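Local structure of thiosulfate sulfurtransferase/rhodanese-like domain-containing protein 1 (6BEV) at residues A[107-112]-A[120-125]; A[70-75]-A[115-120]; A[74-79]-A[85-90]. The protein transfers the sulfane sulfur of thiosulfate to glutathione, making S-sulfanylglutathione, a central intermediate of hydrogen sulfide metabolism. All blocks are in the same frame, centred on the assembly; numbering follows the deposited sequence. Where two conformers were deposited one is given.

Contact 1 (A[107-112]-A[120-125])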
loop_
_atom_site.group_PDB
_atom_site.type_symbol
_atom_site.label_atom_id
_atom_site.label_comp_id
_atom_site.label_asym_id
_atom_site.label_seq_id
_atom_site.Cartn_x
_atom_site.Cartn_y
_atom_site.Cartn_z
ATOM N N GLN A 107 2.935 10.047 -1.956
ATOM C CA GLN A 107 1.687 10.794 -1.943
ATOM C C GLN A 107 0.594 10.015 -1.216
ATOM O O GLN A 107 -0.162 10.582 -0.418
ATOM C CB GLN A 107 1.276 11.101 -3.386
ATOM C CG GLN A 107 -0.036 11.842 -3.515
ATOM C CD GLN A 107 -0.560 11.887 -4.938
ATOM O OE1 GLN A 107 0.082 11.416 -5.872
ATOM N NE2 GLN A 107 -1.747 12.440 -5.103
ATOM N N ALA A 108 0.478 8.714 -1.497
ATOM C CA ALA A 108 -0.549 7.894 -0.866
ATOM C C ALA A 108 -0.313 7.779 0.629
ATOM O O ALA A 108 -1.267 7.843 1.416
ATOM C CB ALA A 108 -0.547 6.509 -1.513
ATOM N N THR A 109 0.946 7.612 1.042
ATOM C CA THR A 109 1.249 7.458 2.459
ATOM C C THR A 109 0.891 8.723 3.219
ATOM O O THR A 109 0.281 8.673 4.293
ATOM C CB THR A 109 2.725 7.115 2.639
ATOM O OG1 THR A 109 3.009 5.874 1.971
ATOM C CG2 THR A 109 3.067 6.949 4.094
ATOM N N GLN A 110 1.287 9.867 2.672
ATOM C CA GLN A 110 0.947 11.140 3.296
ATOM C C GLN A 110 -0.564 11.332 3.380
ATOM O O GLN A 110 -1.089 11.811 4.401
ATOM C CB GLN A 110 1.589 12.260 2.484
ATOM C CG GLN A 110 3.099 12.275 2.541
ATOM C CD GLN A 110 3.715 13.241 1.543
ATOM O OE1 GLN A 110 3.156 13.482 0.469
ATOM N NE2 GLN A 110 4.877 13.764 1.875
ATOM N N LEU A 111 -1.280 10.977 2.316
ATOM C CA LEU A 111 -2.731 11.090 2.328
ATOM C C LEU A 111 -3.332 10.225 3.431
ATOM O O LEU A 111 -4.172 10.681 4.225
ATOM C CB LEU A 111 -3.286 10.713 0.950
ATOM C CG LEU A 111 -4.806 10.657 0.828
ATOM C CD1 LEU A 111 -5.437 11.992 1.133
ATOM C CD2 LEU A 111 -5.157 10.196 -0.576
ATOM N N ALA A 112 -2.911 8.960 3.487
ATOM C CA ALA A 112 -3.452 8.057 4.488
ATOM C C ALA A 112 -3.150 8.560 5.895
ATOM O O ALA A 112 -4.037 8.583 6.759
ATOM C CB ALA A 112 -2.895 6.651 4.269
ATOM N N ALA A 120 0.363 3.928 8.227
ATOM C CA ALA A 120 0.718 4.039 6.819
ATOM C C ALA A 120 2.210 4.287 6.660
ATOM O O ALA A 120 2.785 5.153 7.325
ATOM C CB ALA A 120 -0.073 5.178 6.182
ATOM N N ARG A 121 2.829 3.528 5.761
ATOM C CA ARG A 121 4.248 3.640 5.467
ATOM C C ARG A 121 4.466 3.498 3.965
ATOM O O ARG A 121 3.747 2.762 3.301
ATOM C CB ARG A 121 5.050 2.525 6.187
ATOM C CG ARG A 121 4.719 2.411 7.681
ATOM C CD ARG A 121 5.437 1.271 8.369
ATOM N NE ARG A 121 6.863 1.541 8.440
ATOM C CZ ARG A 121 7.779 0.646 8.790
ATOM N NH1 ARG A 121 7.412 -0.587 9.092
ATOM N NH2 ARG A 121 9.060 0.981 8.803
ATOM N N ASN A 122 5.507 4.163 3.444
ATOM C CA ASN A 122 5.849 4.124 2.023
ATOM C C ASN A 122 7.013 3.166 1.826
ATOM O O ASN A 122 8.060 3.336 2.458
ATOM C CB ASN A 122 6.268 5.518 1.547
ATOM C CG ASN A 122 6.582 5.572 0.058
ATOM O OD1 ASN A 122 5.994 4.853 -0.762
ATOM N ND2 ASN A 122 7.517 6.450 -0.299
ATOM N N TYR A 123 6.845 2.194 0.930
ATOM C CA TYR A 123 7.983 1.393 0.485
ATOM C C TYR A 123 8.696 2.202 -0.609
ATOM O O TYR A 123 8.419 2.083 -1.803
ATOM C CB TYR A 123 7.540 0.004 0.038
ATOM C CG TYR A 123 8.649 -0.763 -0.644
ATOM C CD1 TYR A 123 9.955 -0.670 -0.191
ATOM C CD2 TYR A 123 8.406 -1.540 -1.766
ATOM C CE1 TYR A 123 10.988 -1.327 -0.845
ATOM C CE2 TYR A 123 9.425 -2.207 -2.413
ATOM C CZ TYR A 123 10.719 -2.092 -1.958
ATOM O OH TYR A 123 11.728 -2.731 -2.634
ATOM N N ALA A 124 9.630 3.054 -0.166
ATOM C CA ALA A 124 10.253 4.032 -1.060
ATOM C C ALA A 124 11.055 3.379 -2.179
ATOM O O ALA A 124 11.109 3.915 -3.293
ATOM C CB ALA A 124 11.127 4.989 -0.254
ATOM N N GLY A 125 11.681 2.231 -1.919
ATOM C CA GLY A 125 12.391 1.539 -2.989
ATOM C C GLY A 125 11.467 1.168 -4.133
ATOM O O GLY A 125 11.857 1.183 -5.305
#

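Contact 2 (A[70-75]-A[115-120])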
loop_
_atom_site.group_PDB
_atom_site.type_symbol
_atom_site.label_atom_id
_atom_site.label_comp_id
_atom_site.label_asym_id
_atom_site.label_seq_id
_atom_site.Cartn_x
_atom_site.Cartn_y
_atom_site.Cartn_z
ATOM N N SER A 70 -11.112 8.410 -1.592
ATOM C CA SER A 70 -12.460 7.873 -1.534
ATOM C C SER A 70 -12.480 6.494 -0.893
ATOM O O SER A 70 -13.408 6.173 -0.142
ATOM C CB SER A 70 -13.097 7.873 -2.922
ATOM O OG SER A 70 -12.455 6.965 -3.782
ATOM N N ALA A 71 -11.461 5.665 -1.155
ATOM C CA ALA A 71 -11.402 4.346 -0.525
ATOM C C ALA A 71 -11.305 4.445 0.994
ATOM O O ALA A 71 -11.915 3.649 1.717
ATOM C CB ALA A 71 -10.208 3.554 -1.071
ATOM N N LEU A 72 -10.490 5.367 1.496
ATOM C CA LEU A 72 -10.344 5.510 2.938
ATOM C C LEU A 72 -11.536 6.210 3.571
ATOM O O LEU A 72 -11.744 6.069 4.777
ATOM C CB LEU A 72 -9.036 6.233 3.272
ATOM C CG LEU A 72 -7.775 5.492 2.837
ATOM C CD1 LEU A 72 -6.542 6.337 3.144
ATOM C CD2 LEU A 72 -7.654 4.119 3.502
ATOM N N GLN A 73 -12.325 6.944 2.791
ATOM C CA GLN A 73 -13.502 7.627 3.321
ATOM C C GLN A 73 -14.760 6.783 3.243
ATOM O O GLN A 73 -15.709 7.046 3.996
ATOM C CB GLN A 73 -13.753 8.930 2.552
ATOM C CG GLN A 73 -12.669 9.977 2.696
ATOM C CD GLN A 73 -12.813 10.853 3.932
ATOM O OE1 GLN A 73 -13.557 10.543 4.880
ATOM N NE2 GLN A 73 -12.104 11.964 3.930
ATOM N N MET A 74 -14.831 5.811 2.342
ATOM C CA MET A 74 -16.094 5.130 2.114
ATOM C C MET A 74 -16.378 4.127 3.225
ATOM O O MET A 74 -15.493 3.699 3.968
ATOM C CB MET A 74 -16.125 4.462 0.735
ATOM C CG MET A 74 -15.154 3.305 0.555
ATOM S SD MET A 74 -15.289 2.444 -1.032
ATOM C CE MET A 74 -14.675 3.672 -2.236
ATOM N N GLU A 75 -17.651 3.767 3.352
ATOM C CA GLU A 75 -18.023 2.836 4.395
ATOM C C GLU A 75 -17.380 1.464 4.165
ATOM O O GLU A 75 -17.120 1.061 3.020
ATOM C CB GLU A 75 -19.539 2.714 4.466
ATOM C CG GLU A 75 -20.223 4.025 4.880
ATOM C CD GLU A 75 -19.739 4.527 6.227
ATOM O OE1 GLU A 75 -19.825 3.759 7.199
ATOM O OE2 GLU A 75 -19.249 5.675 6.309
ATOM N N LEU A 115 -5.456 11.279 7.105
ATOM C CA LEU A 115 -6.796 10.837 7.454
ATOM C C LEU A 115 -6.818 10.003 8.722
ATOM O O LEU A 115 -7.882 9.492 9.102
ATOM C CB LEU A 115 -7.431 10.093 6.280
ATOM C CG LEU A 115 -7.666 10.952 5.034
ATOM C CD1 LEU A 115 -8.146 10.088 3.880
ATOM C CD2 LEU A 115 -8.645 12.082 5.291
ATOM N N GLY A 116 -5.679 9.889 9.402
ATOM C CA GLY A 116 -5.609 9.245 10.692
ATOM C C GLY A 116 -5.011 7.854 10.703
ATOM O O GLY A 116 -4.960 7.236 11.775
ATOM N N TYR A 117 -4.538 7.342 9.562
ATOM C CA TYR A 117 -3.956 5.997 9.496
ATOM C C TYR A 117 -2.493 6.079 9.900
ATOM O O TYR A 117 -1.589 6.216 9.071
ATOM C CB TYR A 117 -4.144 5.390 8.109
ATOM C CG TYR A 117 -5.595 5.115 7.794
ATOM C CD1 TYR A 117 -6.435 6.133 7.340
ATOM C CD2 TYR A 117 -6.156 3.867 8.001
ATOM C CE1 TYR A 117 -7.771 5.909 7.092
ATOM C CE2 TYR A 117 -7.495 3.634 7.745
ATOM C CZ TYR A 117 -8.303 4.657 7.297
ATOM O OH TYR A 117 -9.629 4.419 7.050
ATOM N N THR A 118 -2.261 5.969 11.204
ATOM C CA THR A 118 -0.924 6.156 11.757
ATOM C C THR A 118 0.031 5.042 11.355
ATOM O O THR A 118 1.252 5.214 11.498
ATOM C CB THR A 118 -0.983 6.235 13.282
ATOM O OG1 THR A 118 -1.620 5.066 13.795
ATOM C CG2 THR A 118 -1.758 7.451 13.746
ATOM N N GLY A 119 -0.480 3.920 10.855
ATOM C CA GLY A 119 0.317 2.805 10.391
ATOM C C GLY A 119 0.721 2.864 8.939
ATOM O O GLY A 119 1.372 1.935 8.454
ATOM N N ALA A 120 0.363 3.928 8.227
ATOM C CA ALA A 120 0.718 4.039 6.819
ATOM C C ALA A 120 2.210 4.287 6.660
ATOM O O ALA A 120 2.785 5.153 7.325
ATOM C CB ALA A 120 -0.073 5.178 6.182
HETATM O O HOH W 1 -11.314 6.335 7.761
#

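Contact 3 (A[74-79]-A[85-90])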
loop_
_atom_site.group_PDB
_atom_site.type_symbol
_atom_site.label_atom_id
_atom_site.label_comp_id
_atom_site.label_asym_id
_atom_site.label_seq_id
_atom_site.Cartn_x
_atom_site.Cartn_y
_atom_site.Cartn_z
ATOM N N MET A 74 -14.831 5.811 2.342
ATOM C CA MET A 74 -16.094 5.130 2.114
ATOM C C MET A 74 -16.378 4.127 3.225
ATOM O O MET A 74 -15.493 3.699 3.968
ATOM C CB MET A 74 -16.125 4.462 0.735
ATOM C CG MET A 74 -15.154 3.305 0.555
ATOM S SD MET A 74 -15.289 2.444 -1.032
ATOM C CE MET A 74 -14.675 3.672 -2.236
ATOM N N GLU A 75 -17.651 3.767 3.352
ATOM C CA GLU A 75 -18.023 2.836 4.395
ATOM C C GLU A 75 -17.380 1.464 4.165
ATOM O O GLU A 75 -17.120 1.061 3.020
ATOM C CB GLU A 75 -19.539 2.714 4.466
ATOM C CG GLU A 75 -20.223 4.025 4.880
ATOM C CD GLU A 75 -19.739 4.527 6.227
ATOM O OE1 GLU A 75 -19.825 3.759 7.199
ATOM O OE2 GLU A 75 -19.249 5.675 6.309
ATOM N N PRO A 76 -17.124 0.712 5.241
ATOM C CA PRO A 76 -16.463 -0.597 5.076
ATOM C C PRO A 76 -17.124 -1.527 4.066
ATOM O O PRO A 76 -16.416 -2.187 3.296
ATOM C CB PRO A 76 -16.471 -1.162 6.501
ATOM C CG PRO A 76 -16.402 0.055 7.365
ATOM C CD PRO A 76 -17.243 1.089 6.663
ATOM N N ALA A 77 -18.453 -1.627 4.050
ATOM C CA ALA A 77 -19.083 -2.529 3.094
ATOM C C ALA A 77 -18.881 -2.051 1.661
ATOM O O ALA A 77 -18.777 -2.877 0.742
ATOM C CB ALA A 77 -20.569 -2.697 3.404
ATOM N N ALA A 78 -18.819 -0.737 1.449
ATOM C CA ALA A 78 -18.558 -0.217 0.110
ATOM C C ALA A 78 -17.126 -0.503 -0.323
ATOM O O ALA A 78 -16.873 -0.816 -1.493
ATOM C CB ALA A 78 -18.836 1.283 0.080
ATOM N N PHE A 79 -16.184 -0.412 0.611
ATOM C CA PHE A 79 -14.805 -0.776 0.319
ATOM C C PHE A 79 -14.709 -2.251 -0.075
ATOM O O PHE A 79 -14.070 -2.611 -1.071
ATOM C CB PHE A 79 -13.942 -0.467 1.548
ATOM C CG PHE A 79 -12.469 -0.722 1.340
ATOM C CD1 PHE A 79 -11.960 -2.021 1.306
ATOM C CD2 PHE A 79 -11.573 0.329 1.189
ATOM C CE1 PHE A 79 -10.618 -2.260 1.124
ATOM C CE2 PHE A 79 -10.213 0.085 1.010
ATOM C CZ PHE A 79 -9.738 -1.211 0.977
ATOM N N ALA A 85 -11.783 -6.743 -0.537
ATOM C CA ALA A 85 -10.904 -6.901 0.615
ATOM C C ALA A 85 -11.489 -6.050 1.733
ATOM O O ALA A 85 -12.325 -5.182 1.493
ATOM C CB ALA A 85 -9.468 -6.459 0.310
ATOM N N GLU A 86 -11.043 -6.305 2.960
ATOM C CA GLU A 86 -11.553 -5.570 4.109
ATOM C C GLU A 86 -10.875 -4.204 4.223
ATOM O O GLU A 86 -9.662 -4.075 4.049
ATOM C CB GLU A 86 -11.321 -6.380 5.386
ATOM C CG GLU A 86 -11.967 -5.798 6.636
ATOM C CD GLU A 86 -11.894 -6.741 7.833
ATOM O OE1 GLU A 86 -12.438 -7.866 7.755
ATOM O OE2 GLU A 86 -11.291 -6.360 8.856
ATOM N N LYS A 87 -11.663 -3.185 4.532
ATOM C CA LYS A 87 -11.125 -1.843 4.694
ATOM C C LYS A 87 -10.140 -1.826 5.861
ATOM O O LYS A 87 -10.438 -2.375 6.923
ATOM C CB LYS A 87 -12.260 -0.854 4.973
ATOM C CG LYS A 87 -11.819 0.604 4.967
ATOM C CD LYS A 87 -12.930 1.572 5.329
ATOM C CE LYS A 87 -12.424 2.989 5.234
ATOM N NZ LYS A 87 -13.418 3.976 5.714
ATOM N N PRO A 88 -8.977 -1.204 5.717
ATOM C CA PRO A 88 -8.080 -1.071 6.863
ATOM C C PRO A 88 -8.701 -0.208 7.949
ATOM O O PRO A 88 -9.566 0.626 7.702
ATOM C CB PRO A 88 -6.849 -0.383 6.269
ATOM C CG PRO A 88 -7.341 0.317 5.062
ATOM C CD PRO A 88 -8.449 -0.533 4.522
ATOM N N LYS A 89 -8.206 -0.389 9.166
ATOM C CA LYS A 89 -8.640 0.365 10.335
ATOM C C LYS A 89 -7.542 1.340 10.739
ATOM O O LYS A 89 -6.364 1.115 10.459
ATOM C CB LYS A 89 -8.952 -0.585 11.493
ATOM C CG LYS A 89 -10.037 -1.605 11.153
ATOM C CD LYS A 89 -10.249 -2.639 12.254
ATOM C CE LYS A 89 -9.010 -3.495 12.508
ATOM N NZ LYS A 89 -8.418 -4.156 11.287
ATOM N N LEU A 90 -7.945 2.445 11.382
ATOM C CA LEU A 90 -6.987 3.498 11.701
ATOM C C LEU A 90 -5.884 2.991 12.607
ATOM O O LEU A 90 -4.767 3.518 12.580
ATOM C CB LEU A 90 -7.678 4.680 12.378
ATOM C CG LEU A 90 -8.146 5.798 11.453
ATOM C CD1 LEU A 90 -9.278 5.323 10.577
ATOM C CD2 LEU A 90 -8.560 7.023 12.269
HETATM O O HOH W 2 -14.452 -3.669 4.743
#

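Contact 1 (A[107-112]-A[120-125])
Thr109 and Ala112 of helix 103-114 pack on Ala120 and Asn122 of the strand that follows, the second half of a right-handed beta-alpha-beta crossover (strand 95-98, helix 103-114, strand 120-122) in the rhodanese fold. The helix segment 107-112 and strand 120-122 run nearly antiparallel, at 164°, and their axes approach to 7.3 Å, a close approach consistent with the small Ala112, Ala120 and Thr109 side chains between them.

The apolar part is brief. The methyl groups touch, Ala112 CB lying 3.7 Å from Ala120 CB, while Thr109 CG2 reaches over the strand backbone and rests 3.7 Å from Ala120 O. Phe97 of the neighbouring strand touches both Thr109 and Ala120 and extends this buried layer into the sheet.

The polar side of Thr109 is held mainly within its own helix, where OG1 is hydrogen-bonded to Gly105 O. A chi1 of -61° sets CG2 anti to the backbone N, placing OG1 within reach of Gly105 O, one turn back, with the hydroxyl also beside Asn122. Ala120 O is taken by Arg113 NE, from the same helix. Asn122, whose side chain is about 6 Å from that of Cys99, the active-site cysteine that forms the persulfide intermediate, stands roughly perpendicular to the Thr109 side chain, with Asn122 CB 3.3 Å from Thr109 OG1.

Contact 2 (A[70-75]-A[115-120])
Leu72 and Leu115 bring the two backbones nearest each other, with 7.8 Å between their CA atoms, where the last turn of helix 65-73 faces the irregular 115-120 segment. That segment leaves helix 103-114 and finishes as a type I turn from Tyr117 to Ala120.

Leu72 is the centre of the contact. Its CD2 methyl sits over one face of the Tyr117 ring, displaced toward the rim, in a CH-pi contact 4.2 Å from the centroid and 22° off the ring normal. The side chains run alongside in opposite senses, and the phenol end of the ring lies beside the end of the helix. Leu72 CB is also 4.0 Å from Leu115 CD1, so the leucine touches both the aromatic and the aliphatic group of the loop. At the outer margin Gln73 bends at chi2 (-85°) and brings its amide NE2 to 3.7 Å from Leu115 CD2, the other branch.

The polar link is indirect: one water donates to Leu72 O at 3.0 Å and is hydrogen-bonded to Tyr117 OH at 2.6 Å. The water is one of two partners that grip this carbonyl at the helix end, the other being a lysine amine. Away from the active-site cysteine, the contact joins two helix C-termini, and the second, that of helix 103-114, is closed by a Schellman motif with Gly116, at positive phi, in the C-prime position.

Contact 3 (A[74-79]-A[85-90])
Lys87 is stretched full length, with CG anti to the backbone N (chi1 -172°) and every later torsion close to 180°, which carries its amine from the Phe79 ring to the junction where helix 65-73 ends, just before helix 76-83. Phe79, its CG likewise anti to N, turns a ring face to the lysine backbone: Lys87 CA stands 3.6 Å from the centroid, 17° off the normal, as a CH-pi contact. Lys87 CB follows at 3.6 Å from Phe79 CG. Ala85 O approaches the ring edge near its plane, 3.2 Å from Phe79 CD1, and Pro88 CD closes on Phe79 CZ at 3.8 Å. Farther out, the lysine methylenes run past Pro76.

At the tip, Lys87 NZ donates to Met74 O at 2.7 Å, with a C=O...N angle of 154° and the amine tilted somewhat out of the carbonyl plane. A second bond goes to Leu72 O. A water bridges the backbones, donating to Pro76 O and accepting from Lys87 N at 2.8 Å.

One amine thus serves two carbonyls, and its positive charge is probably stabilised by these oxygens at the C-terminal end of helix 65-73.

How the contacts relate
Contacts 1 and 2 adjoin along helix 103-114 and its exit, with centres 12 Å apart and Ala120 in common; Ala112 CA lies 3.8 Å from Leu72 CD1, and Ala112 O is probably hydrogen-bonded to Tyr117 N. Contacts 2 and 3 share Met74 and Glu75 between helices 65-73 and 76-83. Their centres are 9 Å apart, and Ala71 O lies 3.4 Å from Phe79 CD2. Contact 3 stays separate from contact 1, nearest atoms about 7 Å apart, so 70-75 with 115-120 is the bridge between them. Contact 1 alone approaches the active-site Cys99, through Asn122; the other two lie away from it.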